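Local coordinates for protein PspGI restriction endonuclease (PDB 3BM3) that binds its substrate DNA and probably cleaves it at specific sites as a type II restriction endonuclease, at residues C[166-171]-C[197-202]; C[217-222]-C[238-243]. The protein carries 2 engineered substitutions. All blocks are in the same frame, centred on the assembly; numbering follows the deposited sequence. Where two conformers were deposited one is given.

Interaction 1. Residues C[166-171]-C[197-202]; sequences RWREAV and TIYSAI. With nucleotides of chain A; nucleotides of chain B.
The hydroxymethylene of Ser200 sits on one face of the Trp167 indole: CB lies 3.4 Å from the centroid of the five-membered ring and 7° off its normal, a CH-pi contact. The opposite face carries CG of Arg168. Trp167 takes a chi1 of 62°, its CG between the backbone N and the carbonyl carbon, which turns the ring toward helix 198-206. There CZ2 of Trp167 meets CE2 of Tyr199 at 3.8 Å, with the ring planes 77° apart. The two helices run nearly parallel as successive beta-alpha-beta crossovers on the mixed sheet, consistent with the core of the PD-(D/E)XK nucleases. Ser200 also completes the helix start: Thr197 is the N-cap, its OG1 accepting from Ser200 N at 3.0 Å, while Ser200 OG donates back to Thr197 O at 2.8 Å. CZ2 of Trp167 lies over the centre of one face of the Arg168 guanidinium, whose NH1 donates almost straight to OP2 of DA4 of chain B (3.2 Å). Glu135 of the second subunit forms a salt bridge with Arg168 and a hydrogen bond with the Tyr199 hydroxyl. Arg166 reads the major-groove edge of DG7 of chain A, NE donating to O6 at 2.8 Å.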
loop_
_atom_site.group_PDB
_atom_site.type_symbol
_atom_site.label_atom_id
_atom_site.label_comp_id
_atom_site.label_asym_id
_atom_site.label_seq_id
_atom_site.Cartn_x
_atom_site.Cartn_y
_atom_site.Cartn_z
ATOM N N ARG C 166 -3.323 0.020 3.436
ATOM C CA ARG C 166 -3.474 0.536 2.092
ATOM C C ARG C 166 -4.747 1.345 1.875
ATOM O O ARG C 166 -4.932 2.000 0.853
ATOM C CB ARG C 166 -3.323 -0.620 1.084
ATOM C CG ARG C 166 -1.884 -1.111 0.993
ATOM C CD ARG C 166 -1.727 -2.289 0.080
ATOM N NE ARG C 166 -2.030 -3.498 0.804
ATOM C CZ ARG C 166 -3.195 -4.129 0.807
ATOM N NH1 ARG C 166 -4.216 -3.746 0.045
ATOM N NH2 ARG C 166 -3.321 -5.175 1.588
ATOM N N TRP C 167 -5.650 1.297 2.843
ATOM C CA TRP C 167 -6.800 2.186 2.834
ATOM C C TRP C 167 -6.396 3.641 2.727
ATOM O O TRP C 167 -7.139 4.426 2.184
ATOM C CB TRP C 167 -7.658 1.994 4.069
ATOM C CG TRP C 167 -7.041 2.266 5.328
ATOM C CD1 TRP C 167 -6.377 1.367 6.127
ATOM C CD2 TRP C 167 -7.041 3.492 6.020
ATOM N NE1 TRP C 167 -5.963 1.977 7.273
ATOM C CE2 TRP C 167 -6.359 3.289 7.233
ATOM C CE3 TRP C 167 -7.554 4.763 5.734
ATOM C CZ2 TRP C 167 -6.178 4.314 8.157
ATOM C CZ3 TRP C 167 -7.404 5.752 6.662
ATOM C CH2 TRP C 167 -6.692 5.545 7.842
ATOM N N ARG C 168 -5.227 4.012 3.253
ATOM C CA ARG C 168 -4.807 5.407 3.118
ATOM C C ARG C 168 -4.598 5.800 1.650
ATOM O O ARG C 168 -4.656 6.966 1.332
ATOM C CB ARG C 168 -3.578 5.719 3.948
ATOM C CG ARG C 168 -3.864 5.679 5.435
ATOM C CD ARG C 168 -2.734 6.299 6.216
ATOM N NE ARG C 168 -2.988 6.246 7.652
ATOM C CZ ARG C 168 -2.860 5.160 8.393
ATOM N NH1 ARG C 168 -2.387 4.026 7.862
ATOM N NH2 ARG C 168 -3.132 5.202 9.690
ATOM N N GLU C 169 -4.341 4.821 0.767
ATOM C CA GLU C 169 -4.259 5.068 -0.654
ATOM C C GLU C 169 -5.563 5.650 -1.154
ATOM O O GLU C 169 -5.567 6.522 -1.990
ATOM C CB GLU C 169 -3.959 3.825 -1.439
ATOM C CG GLU C 169 -2.569 3.278 -1.156
ATOM C CD GLU C 169 -2.262 2.004 -1.891
ATOM O OE1 GLU C 169 -3.182 1.419 -2.499
ATOM O OE2 GLU C 169 -1.075 1.636 -1.844
ATOM N N ALA C 170 -6.668 5.137 -0.612
ATOM C CA ALA C 170 -7.991 5.593 -1.038
ATOM C C ALA C 170 -8.221 7.017 -0.565
ATOM O O ALA C 170 -8.775 7.832 -1.318
ATOM C CB ALA C 170 -9.047 4.673 -0.499
ATOM N N VAL C 171 -7.773 7.334 0.649
ATOM C CA VAL C 171 -7.878 8.678 1.207
ATOM C C VAL C 171 -7.047 9.595 0.314
ATOM O O VAL C 171 -7.488 10.645 -0.075
ATOM C CB VAL C 171 -7.415 8.760 2.651
ATOM C CG1 VAL C 171 -7.445 10.215 3.169
ATOM C CG2 VAL C 171 -8.249 7.847 3.585
ATOM N N THR C 197 -10.482 -2.400 9.954
ATOM C CA THR C 197 -10.460 -1.752 11.264
ATOM C C THR C 197 -11.424 -0.576 11.395
ATOM O O THR C 197 -11.752 0.105 10.432
ATOM C CB THR C 197 -9.062 -1.210 11.589
ATOM O OG1 THR C 197 -8.810 -0.041 10.795
ATOM C CG2 THR C 197 -7.998 -2.288 11.302
ATOM N N ILE C 198 -11.848 -0.350 12.631
ATOM C CA ILE C 198 -12.713 0.793 12.945
ATOM C C ILE C 198 -12.031 2.098 12.621
ATOM O O ILE C 198 -12.653 2.980 12.051
ATOM C CB ILE C 198 -13.166 0.751 14.408
ATOM C CG1 ILE C 198 -14.069 1.925 14.745
ATOM C CG2 ILE C 198 -11.972 0.779 15.339
ATOM C CD1 ILE C 198 -14.591 1.875 16.222
ATOM N N TYR C 199 -10.760 2.225 12.951
ATOM C CA TYR C 199 -10.061 3.482 12.698
ATOM C C TYR C 199 -10.112 3.787 11.216
ATOM O O TYR C 199 -10.389 4.917 10.829
ATOM C CB TYR C 199 -8.626 3.475 13.182
ATOM C CG TYR C 199 -7.900 4.737 12.858
ATOM C CD1 TYR C 199 -8.170 5.901 13.540
ATOM C CD2 TYR C 199 -6.906 4.766 11.874
ATOM C CE1 TYR C 199 -7.510 7.081 13.225
ATOM C CE2 TYR C 199 -6.231 5.911 11.585
ATOM C CZ TYR C 199 -6.537 7.080 12.247
ATOM O OH TYR C 199 -5.833 8.215 11.933
ATOM N N SER C 200 -9.844 2.771 10.387
ATOM C CA SER C 200 -9.773 3.016 8.960
ATOM C C SER C 200 -11.121 3.524 8.466
ATOM O O SER C 200 -11.180 4.448 7.657
ATOM C CB SER C 200 -9.288 1.779 8.220
ATOM O OG SER C 200 -10.226 0.749 8.191
ATOM N N ALA C 201 -12.196 2.943 8.989
ATOM C CA ALA C 201 -13.555 3.325 8.562
ATOM C C ALA C 201 -13.801 4.784 8.929
ATOM O O ALA C 201 -14.196 5.618 8.107
ATOM C CB ALA C 201 -14.590 2.406 9.198
ATOM N N ILE C 202 -13.566 5.091 10.194
ATOM C CA ILE C 202 -13.833 6.431 10.718
ATOM C C ILE C 202 -12.961 7.486 10.036
ATOM O O ILE C 202 -13.445 8.495 9.555
ATOM C CB ILE C 202 -13.649 6.452 12.239
ATOM C CG1 ILE C 202 -14.693 5.530 12.885
ATOM C CG2 ILE C 202 -13.775 7.865 12.758
ATOM C CD1 ILE C 202 -14.498 5.366 14.373
ATOM P P DC A 5 -5.811 -5.444 -3.874
ATOM O OP1 DC A 5 -7.094 -6.136 -3.668
ATOM O OP2 DC A 5 -5.645 -4.029 -3.447
ATOM O "O5'" DC A 5 -4.681 -6.308 -3.162
ATOM C "C5'" DC A 5 -4.545 -7.684 -3.477
ATOM C "C4'" DC A 5 -3.339 -8.246 -2.764
ATOM O "O4'" DC A 5 -2.185 -7.536 -3.249
ATOM C "C3'" DC A 5 -3.379 -8.038 -1.251
ATOM O "O3'" DC A 5 -3.166 -9.278 -0.592
ATOM C "C2'" DC A 5 -2.243 -7.076 -0.957
ATOM C "C1'" DC A 5 -1.340 -7.199 -2.166
ATOM N N1 DC A 5 -0.668 -5.941 -2.496
ATOM C C2 DC A 5 0.705 -5.948 -2.719
ATOM O O2 DC A 5 1.301 -7.036 -2.723
ATOM N N3 DC A 5 1.346 -4.776 -2.938
ATOM C C4 DC A 5 0.653 -3.631 -2.960
ATOM N N4 DC A 5 1.324 -2.493 -3.144
ATOM C C5 DC A 5 -0.759 -3.606 -2.788
ATOM C C6 DC A 5 -1.374 -4.769 -2.559
ATOM P P DG A 7 -1.747 -15.738 -0.376
ATOM O OP1 DG A 7 -0.736 -15.470 -1.421
ATOM O OP2 DG A 7 -2.003 -17.125 0.075
ATOM O "O5'" DG A 7 -1.403 -14.879 0.915
ATOM C "C5'" DG A 7 -1.026 -13.512 0.831
ATOM C "C4'" DG A 7 -0.448 -13.085 2.157
ATOM O "O4'" DG A 7 -0.109 -11.677 2.130
ATOM C "C3'" DG A 7 -1.422 -13.244 3.325
ATOM O "O3'" DG A 7 -0.679 -13.481 4.517
ATOM C "C2'" DG A 7 -2.029 -11.859 3.421
ATOM C "C1'" DG A 7 -0.765 -11.055 3.223
ATOM N N9 DG A 7 -0.949 -9.646 2.903
ATOM C C8 DG A 7 -2.139 -8.961 2.815
ATOM N N7 DG A 7 -1.980 -7.694 2.556
ATOM C C5 DG A 7 -0.605 -7.533 2.460
ATOM C C6 DG A 7 0.167 -6.376 2.209
ATOM O O6 DG A 7 -0.217 -5.212 2.041
ATOM N N1 DG A 7 1.527 -6.664 2.174
ATOM C C2 DG A 7 2.074 -7.911 2.370
ATOM N N2 DG A 7 3.413 -7.993 2.279
ATOM N N3 DG A 7 1.366 -8.992 2.629
ATOM C C4 DG A 7 0.043 -8.736 2.656
ATOM P P DA B 4 -1.054 1.875 10.463
ATOM O OP1 DA B 4 -1.240 3.259 10.963
ATOM O OP2 DA B 4 -2.022 1.302 9.497
ATOM O "O5'" DA B 4 0.396 1.808 9.831
ATOM C "C5'" DA B 4 1.535 1.914 10.671
ATOM C "C4'" DA B 4 2.713 1.242 10.015
ATOM O "O4'" DA B 4 2.595 -0.197 10.121
ATOM C "C3'" DA B 4 2.815 1.551 8.525
ATOM O "O3'" DA B 4 4.178 1.763 8.216
ATOM C "C2'" DA B 4 2.274 0.296 7.861
ATOM C "C1'" DA B 4 2.709 -0.784 8.835
ATOM N N9 DA B 4 1.869 -1.979 8.825
ATOM C C8 DA B 4 0.497 -2.049 8.840
ATOM N N7 DA B 4 0.031 -3.272 8.857
ATOM C C5 DA B 4 1.173 -4.063 8.847
ATOM C C6 DA B 4 1.356 -5.451 8.863
ATOM N N6 DA B 4 0.349 -6.325 8.902
ATOM N N1 DA B 4 2.626 -5.918 8.844
ATOM C C2 DA B 4 3.633 -5.031 8.810
ATOM N N3 DA B 4 3.584 -3.698 8.795
ATOM C C4 DA B 4 2.310 -3.278 8.817
#

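Interaction 2. Residues C[217-222]-C[238-243]; sequences GRYDSL and KYIQKI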
loop_
_atom_site.group_PDB
_atom_site.type_symbol
_atom_site.label_atom_id
_atom_site.label_comp_id
_atom_site.label_asym_id
_atom_site.label_seq_id
_atom_site.Cartn_x
_atom_site.Cartn_y
_atom_site.Cartn_z
ATOM N N GLY C 217 -19.273 -10.394 6.508
ATOM C CA GLY C 217 -18.871 -11.063 7.745
ATOM C C GLY C 217 -18.257 -10.174 8.798
ATOM O O GLY C 217 -18.199 -10.526 9.970
ATOM N N ARG C 218 -17.777 -9.004 8.384
ATOM C CA ARG C 218 -17.139 -8.067 9.313
ATOM C C ARG C 218 -18.058 -6.942 9.750
ATOM O O ARG C 218 -17.794 -6.260 10.711
ATOM C CB ARG C 218 -15.868 -7.528 8.628
ATOM C CG ARG C 218 -15.081 -6.500 9.404
ATOM C CD ARG C 218 -14.801 -6.881 10.830
ATOM N NE ARG C 218 -13.896 -5.885 11.391
ATOM C CZ ARG C 218 -13.840 -5.538 12.671
ATOM N NH1 ARG C 218 -14.642 -6.105 13.575
ATOM N NH2 ARG C 218 -12.987 -4.615 13.052
ATOM N N TYR C 219 -19.167 -6.757 9.050
ATOM C CA TYR C 219 -20.034 -5.621 9.287
ATOM C C TYR C 219 -20.488 -5.582 10.737
ATOM O O TYR C 219 -20.314 -4.595 11.427
ATOM C CB TYR C 219 -21.225 -5.639 8.346
ATOM C CG TYR C 219 -22.140 -4.484 8.575
ATOM C CD1 TYR C 219 -21.861 -3.232 8.045
ATOM C CD2 TYR C 219 -23.247 -4.614 9.377
ATOM C CE1 TYR C 219 -22.682 -2.152 8.297
ATOM C CE2 TYR C 219 -24.091 -3.550 9.607
ATOM C CZ TYR C 219 -23.790 -2.311 9.079
ATOM O OH TYR C 219 -24.645 -1.267 9.338
ATOM N N ASP C 220 -21.090 -6.662 11.197
ATOM C CA ASP C 220 -21.661 -6.651 12.550
ATOM C C ASP C 220 -20.643 -6.346 13.640
ATOM O O ASP C 220 -20.895 -5.538 14.535
ATOM C CB ASP C 220 -22.385 -7.957 12.856
ATOM C CG ASP C 220 -23.735 -8.043 12.189
ATOM O OD1 ASP C 220 -24.167 -7.054 11.585
ATOM O OD2 ASP C 220 -24.377 -9.114 12.309
ATOM N N SER C 221 -19.488 -6.995 13.590
ATOM C CA SER C 221 -18.488 -6.811 14.642
ATOM C C SER C 221 -17.899 -5.405 14.551
ATOM O O SER C 221 -17.595 -4.798 15.563
ATOM C CB SER C 221 -17.388 -7.876 14.561
ATOM O OG SER C 221 -16.748 -7.903 13.290
ATOM N N LEU C 222 -17.769 -4.882 13.336
ATOM C CA LEU C 222 -17.244 -3.542 13.162
ATOM C C LEU C 222 -18.191 -2.534 13.761
ATOM O O LEU C 222 -17.768 -1.650 14.514
ATOM C CB LEU C 222 -16.964 -3.241 11.679
ATOM C CG LEU C 222 -16.644 -1.774 11.414
ATOM C CD1 LEU C 222 -15.406 -1.325 12.209
ATOM C CD2 LEU C 222 -16.506 -1.523 9.926
ATOM N N LYS C 238 -23.440 9.137 12.719
ATOM C CA LYS C 238 -22.825 9.789 11.577
ATOM C C LYS C 238 -22.011 8.793 10.745
ATOM O O LYS C 238 -22.017 8.834 9.511
ATOM C CB LYS C 238 -21.972 10.970 12.087
ATOM C CG LYS C 238 -20.778 11.382 11.225
ATOM C CD LYS C 238 -20.184 12.709 11.710
ATOM C CE LYS C 238 -19.697 12.638 13.154
ATOM N NZ LYS C 238 -18.809 13.773 13.592
ATOM N N TYR C 239 -21.330 7.883 11.424
ATOM C CA TYR C 239 -20.464 6.936 10.769
ATOM C C TYR C 239 -21.177 5.672 10.351
ATOM O O TYR C 239 -20.973 5.165 9.242
ATOM C CB TYR C 239 -19.330 6.576 11.708
ATOM C CG TYR C 239 -18.491 7.768 12.001
ATOM C CD1 TYR C 239 -17.566 8.243 11.064
ATOM C CD2 TYR C 239 -18.619 8.453 13.201
ATOM C CE1 TYR C 239 -16.830 9.339 11.304
ATOM C CE2 TYR C 239 -17.841 9.554 13.467
ATOM C CZ TYR C 239 -16.949 9.995 12.507
ATOM O OH TYR C 239 -16.168 11.087 12.792
ATOM N N ILE C 240 -21.998 5.164 11.265
ATOM C CA ILE C 240 -22.697 3.905 11.049
ATOM C C ILE C 240 -23.523 3.960 9.766
ATOM O O ILE C 240 -23.579 2.969 9.017
ATOM C CB ILE C 240 -23.524 3.494 12.278
ATOM C CG1 ILE C 240 -22.582 3.101 13.433
ATOM C CG2 ILE C 240 -24.397 2.295 11.965
ATOM C CD1 ILE C 240 -23.355 2.714 14.742
ATOM N N GLN C 241 -24.105 5.113 9.472
ATOM C CA GLN C 241 -24.919 5.270 8.273
ATOM C C GLN C 241 -24.140 5.143 6.969
ATOM O O GLN C 241 -24.713 4.781 5.956
ATOM C CB GLN C 241 -25.647 6.598 8.284
ATOM C CG GLN C 241 -26.703 6.679 9.388
ATOM C CD GLN C 241 -27.090 8.116 9.770
ATOM O OE1 GLN C 241 -27.873 8.328 10.707
ATOM N NE2 GLN C 241 -26.510 9.110 9.064
ATOM N N LYS C 242 -22.854 5.463 7.034
ATOM C CA LYS C 242 -21.970 5.476 5.885
ATOM C C LYS C 242 -21.146 4.194 5.784
ATOM O O LYS C 242 -20.360 4.061 4.862
ATOM C CB LYS C 242 -21.048 6.687 5.976
ATOM C CG LYS C 242 -21.820 8.021 5.833
ATOM C CD LYS C 242 -21.026 9.266 6.303
ATOM C CE LYS C 242 -21.945 10.521 6.387
ATOM N NZ LYS C 242 -22.894 10.606 7.577
ATOM N N ILE C 243 -21.305 3.270 6.721
ATOM C CA ILE C 243 -20.590 1.998 6.673
ATOM C C ILE C 243 -21.619 0.971 6.285
ATOM O O ILE C 243 -22.663 0.920 6.879
ATOM C CB ILE C 243 -19.970 1.638 8.051
ATOM C CG1 ILE C 243 -18.899 2.664 8.418
ATOM C CG2 ILE C 243 -19.408 0.249 8.056
ATOM C CD1 ILE C 243 -18.518 2.608 9.932
HETATM O O HOH W 1 -24.692 0.878 8.261
#
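Tyr219 presents the edge of its ring to the backbone of Ile243: CE1 approaches Ile243 O to 3.4 Å, with the carbonyl close to the ring plane. The same CE1 lies 4.1 Å from Ile243 CG2, so one ring corner touches both the carbonyl oxygen and the methyl branch. What brings the ring here is a first torsion that sets CG opposite the backbone N (chi1 180°), swinging the phenol out from the helix toward the turn. One helical turn on, Leu222 adds CD2, which rests 3.9 Å from that same Ile243 CG2. Ile243 therefore works as the shared partner, its CG2 meeting a ring carbon of Tyr219 and a leucine methyl. Topologically this is the helical limb of a beta-alpha-beta crossover: helix 216-227 leaves strand 211-214, and the chain returns through helix 236-240 and the type I turn Ile240 to Ile243 into the parallel strand 243-245. The turn is closed by Ile243 N donating to Ile240 O at 3.2 Å. A water modelled in the plane of the Tyr219 ring lies near its OH and donates to the carbonyls of Ile240 and Ile243, but these approaches are unusually short and their detail is doubtful. Replacing Tyr219 with an alanine would probably open a gap beside Ile243 CG2 and strip the ring edge from the Ile243 carbonyl. Each segment also braces itself internally. Arg218 NH1 donates to Ser221 OG at 2.8 Å, the hydroxyl lying only 5° out of the guanidinium plane, and the same arginine forms a salt bridge with Glu225. Within the turn, Lys242 sends NZ back to a lone pair of Lys238 O, 2.8 Å away in the carbonyl plane.

How the interactions relate
The two interactions come in series along the chain, interaction 1 closing before interaction 2 opens, and their centres lie 13 Å apart. Both belong to the mixed sheet's layer of connecting elements: interaction 1 pairs helices 167-181 and 198-206, and interaction 2 joins helix 216-227 to the entry of strand 243-245, outermost in this chain's sheet. Helix 198-206 links them directly. Ile198 CA touches Leu222 CD1 at 3.5 Å, Ile202 CG2 meets Tyr239 CE1, and Ala201 CB packs against Ile243 CD1. One helix thus faces the DNA-contacting segment on one flank and that strand's entry on another, illustrating how a continuous packed layer can connect a DNA-binding surface to the outer part of a fold.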